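Long-range contact in suppressor protein MPT5 (Saccharomyces cerevisiae, PDB 5BZ1), which binds specific sequences in the 3'-UTRs of target mRNAs through its Pumilio RNA-binding domain and regulates their expression after transcription: residues Leu54-Gln67 against Gln91-Ile105. Residues are numbered along the deposited sequence; the frame is centred on the assembly and turned at random.
Sequences LDLILDPFGNYLVQ and QISINQYGTRSLQKI. With nucleotides of chain B.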
loop_
_atom_site.group_PDB
_atom_site.type_symbol
_atom_site.label_atom_id
_atom_site.label_comp_id
_atom_site.label_asym_id
_atom_site.label_seq_id
_atom_site.Cartn_x
_atom_site.Cartn_y
_atom_site.Cartn_z
ATOM N N LEU A 54 12.992 -21.954 -18.380
ATOM C CA LEU A 54 12.846 -20.515 -18.582
ATOM C C LEU A 54 12.026 -20.220 -19.835
ATOM O O LEU A 54 11.158 -19.343 -19.824
ATOM C CB LEU A 54 14.208 -19.826 -18.677
ATOM C CG LEU A 54 14.136 -18.316 -18.929
ATOM C CD1 LEU A 54 13.397 -17.619 -17.792
ATOM C CD2 LEU A 54 15.520 -17.716 -19.118
ATOM N N ASP A 55 12.299 -20.965 -20.906
ATOM C CA ASP A 55 11.602 -20.781 -22.175
ATOM C C ASP A 55 10.096 -21.008 -22.013
ATOM O O ASP A 55 9.283 -20.208 -22.476
ATOM C CB ASP A 55 12.167 -21.740 -23.229
ATOM C CG ASP A 55 13.687 -21.731 -23.277
ATOM O OD1 ASP A 55 14.258 -21.210 -24.260
ATOM O OD2 ASP A 55 14.308 -22.246 -22.325
ATOM N N LEU A 56 9.738 -22.097 -21.340
ATOM C CA LEU A 56 8.339 -22.458 -21.131
ATOM C C LEU A 56 7.603 -21.456 -20.237
ATOM O O LEU A 56 6.457 -21.092 -20.508
ATOM C CB LEU A 56 8.243 -23.867 -20.544
ATOM C CG LEU A 56 8.800 -24.967 -21.445
ATOM C CD1 LEU A 56 8.667 -26.334 -20.792
ATOM C CD2 LEU A 56 8.100 -24.952 -22.792
ATOM N N ILE A 57 8.274 -21.013 -19.177
ATOM C CA ILE A 57 7.727 -20.018 -18.257
ATOM C C ILE A 57 7.304 -18.746 -18.995
ATOM O O ILE A 57 6.322 -18.094 -18.627
ATOM C CB ILE A 57 8.753 -19.700 -17.140
ATOM C CG1 ILE A 57 8.685 -20.767 -16.048
ATOM C CG2 ILE A 57 8.524 -18.318 -16.536
ATOM C CD1 ILE A 57 9.848 -20.731 -15.074
ATOM N N LEU A 58 8.033 -18.421 -20.060
ATOM C CA LEU A 58 7.766 -17.221 -20.844
ATOM C C LEU A 58 6.843 -17.474 -22.041
ATOM O O LEU A 58 6.508 -16.542 -22.777
ATOM C CB LEU A 58 9.086 -16.618 -21.327
ATOM C CG LEU A 58 10.105 -16.303 -20.231
ATOM C CD1 LEU A 58 11.417 -15.834 -20.831
ATOM C CD2 LEU A 58 9.555 -15.248 -19.289
ATOM N N ASP A 59 6.427 -18.724 -22.227
ATOM C CA ASP A 59 5.689 -19.113 -23.426
ATOM C C ASP A 59 4.183 -18.920 -23.262
ATOM O O ASP A 59 3.635 -19.187 -22.190
ATOM C CB ASP A 59 5.998 -20.569 -23.777
ATOM C CG ASP A 59 5.483 -20.963 -25.145
ATOM O OD1 ASP A 59 6.197 -20.713 -26.141
ATOM O OD2 ASP A 59 4.365 -21.515 -25.223
ATOM N N PRO A 60 3.512 -18.442 -24.327
ATOM C CA PRO A 60 2.063 -18.194 -24.328
ATOM C C PRO A 60 1.247 -19.415 -23.911
ATOM O O PRO A 60 0.176 -19.251 -23.324
ATOM C CB PRO A 60 1.772 -17.858 -25.791
ATOM C CG PRO A 60 3.042 -17.260 -26.295
ATOM C CD PRO A 60 4.147 -18.003 -25.586
ATOM N N PHE A 61 1.743 -20.612 -24.219
ATOM C CA PHE A 61 1.051 -21.841 -23.860
ATOM C C PHE A 61 1.835 -22.634 -22.814
ATOM O O PHE A 61 1.243 -23.264 -21.935
ATOM C CB PHE A 61 0.774 -22.683 -25.112
ATOM C CG PHE A 61 -0.014 -21.951 -26.163
ATOM C CD1 PHE A 61 -1.335 -21.587 -25.927
ATOM C CD2 PHE A 61 0.565 -21.615 -27.382
ATOM C CE1 PHE A 61 -2.066 -20.900 -26.887
ATOM C CE2 PHE A 61 -0.160 -20.932 -28.347
ATOM C CZ PHE A 61 -1.477 -20.575 -28.100
ATOM N N GLY A 62 3.163 -22.584 -22.901
ATOM C CA GLY A 62 4.022 -23.236 -21.923
ATOM C C GLY A 62 3.790 -22.786 -20.487
ATOM O O GLY A 62 3.937 -23.576 -19.549
ATOM N N ASN A 63 3.422 -21.520 -20.309
ATOM C CA ASN A 63 3.188 -20.985 -18.968
ATOM C C ASN A 63 2.022 -21.682 -18.268
ATOM O O ASN A 63 2.025 -21.831 -17.044
ATOM C CB ASN A 63 2.993 -19.461 -18.998
ATOM C CG ASN A 63 1.557 -19.049 -19.309
ATOM O OD1 ASN A 63 0.710 -18.957 -18.412
ATOM N ND2 ASN A 63 1.284 -18.776 -20.580
ATOM N N TYR A 64 1.034 -22.118 -19.046
ATOM C CA TYR A 64 -0.085 -22.874 -18.498
ATOM C C TYR A 64 0.362 -24.252 -18.000
ATOM O O TYR A 64 -0.118 -24.734 -16.969
ATOM C CB TYR A 64 -1.206 -23.016 -19.536
ATOM C CG TYR A 64 -1.989 -21.743 -19.785
ATOM C CD1 TYR A 64 -2.921 -21.286 -18.862
ATOM C CD2 TYR A 64 -1.805 -21.006 -20.947
ATOM C CE1 TYR A 64 -3.642 -20.124 -19.086
ATOM C CE2 TYR A 64 -2.521 -19.841 -21.180
ATOM C CZ TYR A 64 -3.438 -19.407 -20.249
ATOM O OH TYR A 64 -4.152 -18.253 -20.475
ATOM N N LEU A 65 1.272 -24.889 -18.733
ATOM C CA LEU A 65 1.790 -26.193 -18.321
ATOM C C LEU A 65 2.614 -26.080 -17.041
ATOM O O LEU A 65 2.436 -26.868 -16.108
ATOM C CB LEU A 65 2.629 -26.840 -19.428
ATOM C CG LEU A 65 3.194 -28.210 -19.049
ATOM C CD1 LEU A 65 2.065 -29.167 -18.717
ATOM C CD2 LEU A 65 4.070 -28.790 -20.146
ATOM N N VAL A 66 3.510 -25.096 -17.001
ATOM C CA VAL A 66 4.347 -24.866 -15.825
ATOM C C VAL A 66 3.494 -24.657 -14.569
ATOM O O VAL A 66 3.769 -25.242 -13.517
ATOM C CB VAL A 66 5.290 -23.661 -16.029
ATOM C CG1 VAL A 66 6.012 -23.322 -14.740
ATOM C CG2 VAL A 66 6.297 -23.949 -17.136
ATOM N N GLN A 67 2.456 -23.836 -14.691
ATOM C CA GLN A 67 1.548 -23.584 -13.576
ATOM C C GLN A 67 0.829 -24.853 -13.121
ATOM O O GLN A 67 0.709 -25.101 -11.924
ATOM C CB GLN A 67 0.523 -22.510 -13.947
ATOM C CG GLN A 67 1.088 -21.100 -14.056
ATOM C CD GLN A 67 0.019 -20.078 -14.379
ATOM O OE1 GLN A 67 -0.797 -19.727 -13.527
ATOM N NE2 GLN A 67 0.011 -19.603 -15.618
ATOM N N GLN A 91 13.491 -10.810 -15.436
ATOM C CA GLN A 91 13.020 -11.045 -16.798
ATOM C C GLN A 91 11.650 -11.716 -16.797
ATOM O O GLN A 91 10.771 -11.383 -17.596
ATOM C CB GLN A 91 14.021 -11.923 -17.549
ATOM C CG GLN A 91 13.512 -12.447 -18.885
ATOM C CD GLN A 91 14.465 -13.438 -19.510
ATOM O OE1 GLN A 91 15.420 -13.878 -18.870
ATOM N NE2 GLN A 91 14.216 -13.793 -20.764
ATOM N N ILE A 92 11.478 -12.663 -15.884
ATOM C CA ILE A 92 10.227 -13.389 -15.765
ATOM C C ILE A 92 9.089 -12.490 -15.267
ATOM O O ILE A 92 7.980 -12.537 -15.797
ATOM C CB ILE A 92 10.395 -14.596 -14.830
ATOM C CG1 ILE A 92 11.353 -15.618 -15.454
ATOM C CG2 ILE A 92 9.055 -15.242 -14.541
ATOM C CD1 ILE A 92 11.798 -16.720 -14.502
ATOM N N SER A 93 9.372 -11.671 -14.257
ATOM C CA SER A 93 8.349 -10.846 -13.620
ATOM C C SER A 93 7.762 -9.759 -14.532
ATOM O O SER A 93 6.584 -9.425 -14.423
ATOM C CB SER A 93 8.899 -10.222 -12.336
ATOM O OG SER A 93 9.371 -11.221 -11.453
ATOM N N ILE A 94 8.585 -9.208 -15.421
ATOM C CA ILE A 94 8.120 -8.180 -16.350
ATOM C C ILE A 94 7.411 -8.788 -17.558
ATOM O O ILE A 94 6.831 -8.072 -18.375
ATOM C CB ILE A 94 9.270 -7.302 -16.868
ATOM C CG1 ILE A 94 10.250 -8.135 -17.698
ATOM C CG2 ILE A 94 9.983 -6.603 -15.715
ATOM C CD1 ILE A 94 11.405 -7.327 -18.259
ATOM N N ASN A 95 7.475 -10.111 -17.680
ATOM C CA ASN A 95 6.863 -10.800 -18.813
ATOM C C ASN A 95 5.386 -11.086 -18.554
ATOM O O ASN A 95 5.015 -11.488 -17.447
ATOM C CB ASN A 95 7.605 -12.105 -19.101
ATOM C CG ASN A 95 7.223 -12.710 -20.438
ATOM O OD1 ASN A 95 6.354 -13.578 -20.517
ATOM N ND2 ASN A 95 7.876 -12.252 -21.500
ATOM N N GLN A 96 4.551 -10.884 -19.570
ATOM C CA GLN A 96 3.107 -11.032 -19.410
ATOM C C GLN A 96 2.718 -12.480 -19.126
ATOM O O GLN A 96 1.702 -12.746 -18.479
ATOM C CB GLN A 96 2.360 -10.504 -20.640
ATOM C CG GLN A 96 2.594 -11.300 -21.920
ATOM C CD GLN A 96 1.739 -10.811 -23.075
ATOM O OE1 GLN A 96 0.534 -10.618 -22.931
ATOM N NE2 GLN A 96 2.362 -10.611 -24.230
ATOM N N TYR A 97 3.537 -13.411 -19.609
ATOM C CA TYR A 97 3.322 -14.827 -19.355
ATOM C C TYR A 97 4.149 -15.263 -18.149
ATOM O O TYR A 97 3.684 -16.044 -17.315
ATOM C CB TYR A 97 3.684 -15.651 -20.595
ATOM C CG TYR A 97 2.944 -15.201 -21.834
ATOM C CD1 TYR A 97 1.561 -15.283 -21.899
ATOM C CD2 TYR A 97 3.622 -14.685 -22.929
ATOM C CE1 TYR A 97 0.871 -14.865 -23.019
ATOM C CE2 TYR A 97 2.939 -14.267 -24.056
ATOM C CZ TYR A 97 1.566 -14.361 -24.094
ATOM O OH TYR A 97 0.878 -13.947 -25.208
ATOM N N GLY A 98 5.369 -14.741 -18.057
ATOM C CA GLY A 98 6.267 -15.074 -16.965
ATOM C C GLY A 98 5.702 -14.760 -15.590
ATOM O O GLY A 98 5.851 -15.553 -14.658
ATOM N N THR A 99 5.050 -13.606 -15.462
ATOM C CA THR A 99 4.487 -13.195 -14.181
ATOM C C THR A 99 3.442 -14.189 -13.667
ATOM O O THR A 99 3.352 -14.419 -12.466
ATOM C CB THR A 99 3.903 -11.756 -14.231
ATOM O OG1 THR A 99 3.514 -11.342 -12.916
ATOM C CG2 THR A 99 2.694 -11.674 -15.162
ATOM N N ARG A 100 2.674 -14.790 -14.575
ATOM C CA ARG A 100 1.662 -15.770 -14.188
ATOM C C ARG A 100 2.336 -17.042 -13.671
ATOM O O ARG A 100 1.922 -17.611 -12.659
ATOM C CB ARG A 100 0.750 -16.110 -15.370
ATOM C CG ARG A 100 0.126 -14.905 -16.078
ATOM C CD ARG A 100 -0.848 -14.148 -15.183
ATOM N NE ARG A 100 -1.550 -13.097 -15.922
ATOM C CZ ARG A 100 -2.872 -13.021 -16.050
ATOM N NH1 ARG A 100 -3.652 -13.924 -15.471
ATOM N NH2 ARG A 100 -3.417 -12.035 -16.748
ATOM N N SER A 101 3.376 -17.479 -14.377
ATOM C CA SER A 101 4.162 -18.639 -13.971
ATOM C C SER A 101 4.789 -18.439 -12.592
ATOM O O SER A 101 4.690 -19.305 -11.726
ATOM C CB SER A 101 5.264 -18.917 -14.997
ATOM O OG SER A 101 4.730 -19.213 -16.271
ATOM N N LEU A 102 5.433 -17.290 -12.394
ATOM C CA LEU A 102 6.164 -17.022 -11.159
ATOM C C LEU A 102 5.239 -16.847 -9.951
ATOM O O LEU A 102 5.564 -17.298 -8.847
ATOM C CB LEU A 102 7.086 -15.809 -11.329
ATOM C CG LEU A 102 8.077 -15.555 -10.195
ATOM C CD1 LEU A 102 8.774 -16.850 -9.829
ATOM C CD2 LEU A 102 9.100 -14.505 -10.596
ATOM N N GLN A 103 4.091 -16.204 -10.161
ATOM C CA GLN A 103 3.089 -16.071 -9.106
ATOM C C GLN A 103 2.654 -17.447 -8.607
ATOM O O GLN A 103 2.522 -17.669 -7.403
ATOM C CB GLN A 103 1.865 -15.300 -9.608
ATOM C CG GLN A 103 2.061 -13.799 -9.781
ATOM C CD GLN A 103 0.902 -13.155 -10.518
ATOM O OE1 GLN A 103 -0.247 -13.238 -10.085
ATOM N NE2 GLN A 103 1.198 -12.514 -11.648
ATOM N N LYS A 104 2.429 -18.367 -9.543
ATOM C CA LYS A 104 2.009 -19.723 -9.199
ATOM C C LYS A 104 3.114 -20.468 -8.451
ATOM O O LYS A 104 2.851 -21.165 -7.469
ATOM C CB LYS A 104 1.611 -20.502 -10.457
ATOM C CG LYS A 104 1.030 -21.882 -10.169
ATOM C CD LYS A 104 -0.181 -21.786 -9.242
ATOM C CE LYS A 104 -0.737 -23.163 -8.883
ATOM N NZ LYS A 104 -1.408 -23.827 -10.030
ATOM N N ILE A 105 4.349 -20.308 -8.920
ATOM C CA ILE A 105 5.503 -20.941 -8.284
ATOM C C ILE A 105 5.652 -20.484 -6.833
ATOM O O ILE A 105 5.769 -21.311 -5.924
ATOM C CB ILE A 105 6.799 -20.663 -9.071
ATOM C CG1 ILE A 105 6.773 -21.411 -10.408
ATOM C CG2 ILE A 105 8.023 -21.077 -8.266
ATOM C CD1 ILE A 105 7.929 -21.070 -11.333
ATOM P P U B 9 -6.904 -13.510 -18.135
ATOM O OP1 U B 9 -7.041 -14.739 -17.310
ATOM O OP2 U B 9 -6.265 -12.303 -17.555
ATOM O "O5'" U B 9 -6.111 -13.905 -19.460
ATOM C "C5'" U B 9 -5.715 -12.931 -20.416
ATOM C "C4'" U B 9 -4.586 -13.453 -21.263
ATOM O "O4'" U B 9 -3.415 -13.637 -20.429
ATOM C "C3'" U B 9 -4.831 -14.817 -21.885
ATOM O "O3'" U B 9 -5.542 -14.724 -23.108
ATOM C "C2'" U B 9 -3.426 -15.394 -22.032
ATOM O "O2'" U B 9 -2.802 -14.923 -23.219
ATOM C "C1'" U B 9 -2.707 -14.788 -20.826
ATOM N N1 U B 9 -2.623 -15.710 -19.668
ATOM C C2 U B 9 -1.614 -16.661 -19.663
ATOM O O2 U B 9 -0.817 -16.784 -20.577
ATOM N N3 U B 9 -1.577 -17.476 -18.555
ATOM C C4 U B 9 -2.428 -17.427 -17.471
ATOM O O4 U B 9 -2.269 -18.232 -16.550
ATOM C C5 U B 9 -3.438 -16.411 -17.544
ATOM C C6 U B 9 -3.499 -15.599 -18.608
ATOM P P A B 10 -6.782 -15.698 -23.414
ATOM O OP1 A B 10 -7.528 -15.149 -24.573
ATOM O OP2 A B 10 -7.492 -15.957 -22.136
ATOM O "O5'" A B 10 -6.090 -17.048 -23.895
ATOM C "C5'" A B 10 -5.012 -17.020 -24.825
ATOM C "C4'" A B 10 -4.831 -18.343 -25.522
ATOM O "O4'" A B 10 -4.415 -19.347 -24.553
ATOM C "C3'" A B 10 -6.080 -18.900 -26.205
ATOM O "O3'" A B 10 -5.697 -19.586 -27.396
ATOM C "C2'" A B 10 -6.598 -19.911 -25.185
ATOM O "O2'" A B 10 -7.403 -20.937 -25.727
ATOM C "C1'" A B 10 -5.292 -20.455 -24.617
ATOM N N9 A B 10 -5.407 -21.056 -23.283
ATOM C C8 A B 10 -6.174 -20.655 -22.218
ATOM N N7 A B 10 -6.049 -21.425 -21.166
ATOM C C5 A B 10 -5.141 -22.402 -21.557
ATOM C C6 A B 10 -4.586 -23.519 -20.897
ATOM N N6 A B 10 -4.872 -23.859 -19.637
ATOM N N1 A B 10 -3.710 -24.285 -21.587
ATOM C C2 A B 10 -3.414 -23.951 -22.850
ATOM N N3 A B 10 -3.869 -22.930 -23.575
ATOM C C4 A B 10 -4.739 -22.186 -22.864
ATOM P P U B 7 -4.831 -4.440 -17.034
ATOM O OP1 U B 7 -3.749 -4.420 -18.057
ATOM O OP2 U B 7 -6.125 -3.779 -17.349
ATOM O "O5'" U B 7 -5.111 -5.963 -16.637
ATOM C "C5'" U B 7 -5.732 -6.864 -17.552
ATOM C "C4'" U B 7 -6.433 -8.004 -16.846
ATOM O "O4'" U B 7 -5.465 -9.037 -16.503
ATOM C "C3'" U B 7 -7.144 -7.636 -15.540
ATOM O "O3'" U B 7 -8.314 -8.450 -15.392
ATOM C "C2'" U B 7 -6.118 -8.043 -14.486
ATOM O "O2'" U B 7 -6.650 -8.285 -13.201
ATOM C "C1'" U B 7 -5.534 -9.304 -15.116
ATOM N N1 U B 7 -4.194 -9.678 -14.638
ATOM C C2 U B 7 -4.111 -10.729 -13.738
ATOM O O2 U B 7 -5.092 -11.324 -13.322
ATOM N N3 U B 7 -2.841 -11.056 -13.325
ATOM C C4 U B 7 -1.665 -10.456 -13.727
ATOM O O4 U B 7 -0.599 -10.869 -13.265
ATOM C C5 U B 7 -1.835 -9.384 -14.669
ATOM C C6 U B 7 -3.061 -9.039 -15.088
HETATM O O HOH W 1 7.257 -14.066 -23.844
HETATM O O HOH W 2 -2.742 -21.594 -12.084
#
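Ile57 is a knob among Ile92, Gly98, Ser101 and Ile105, its CG2 3.7 Å from Ile92 CG2, while Leu54 CD1 lies against Ile92 CG1 and Leu58 CD2 against the amide carbon of Asn95. Pro60 CA sits over the centre of the Tyr97 ring in a CH-pi contact, 7° off the normal. Two hydrogen bonds cross between the segments: Ser101 OG gives to a lone pair of Ile57 O (3.1 Å), and Lys104 NZ, its chain bent at chi2 (57°) and again at chi4, reaches Gln67 O from above the carbonyl plane. On the RNA side, Asn63 OD1 accepts from N3 of U9 of chain B (2.7 Å) and Gln67 NE2 donates to its O4 (2.8 Å). Asn63 ND2 donates to U9 O2 and to a lone pair of Asp59 O (2.9 Å), a bond that helps fix the amide's rotation. Tyr64 lies flat between U9 and A10 of chain B; an alanine here would probably cost each base the stack on that face. The Arg100 guanidinium is layered between U7 and U9 of chain B, NH2 hydrogen-bonded to U9 OP2 (3.0 Å). Helices 62-67 and 98-105, 1° from parallel with axes 8.9 Å apart, join Pumilio repeats 2 and 3, presenting base-reading amides and stacking side chains on the PUF fold's RNA-binding surface.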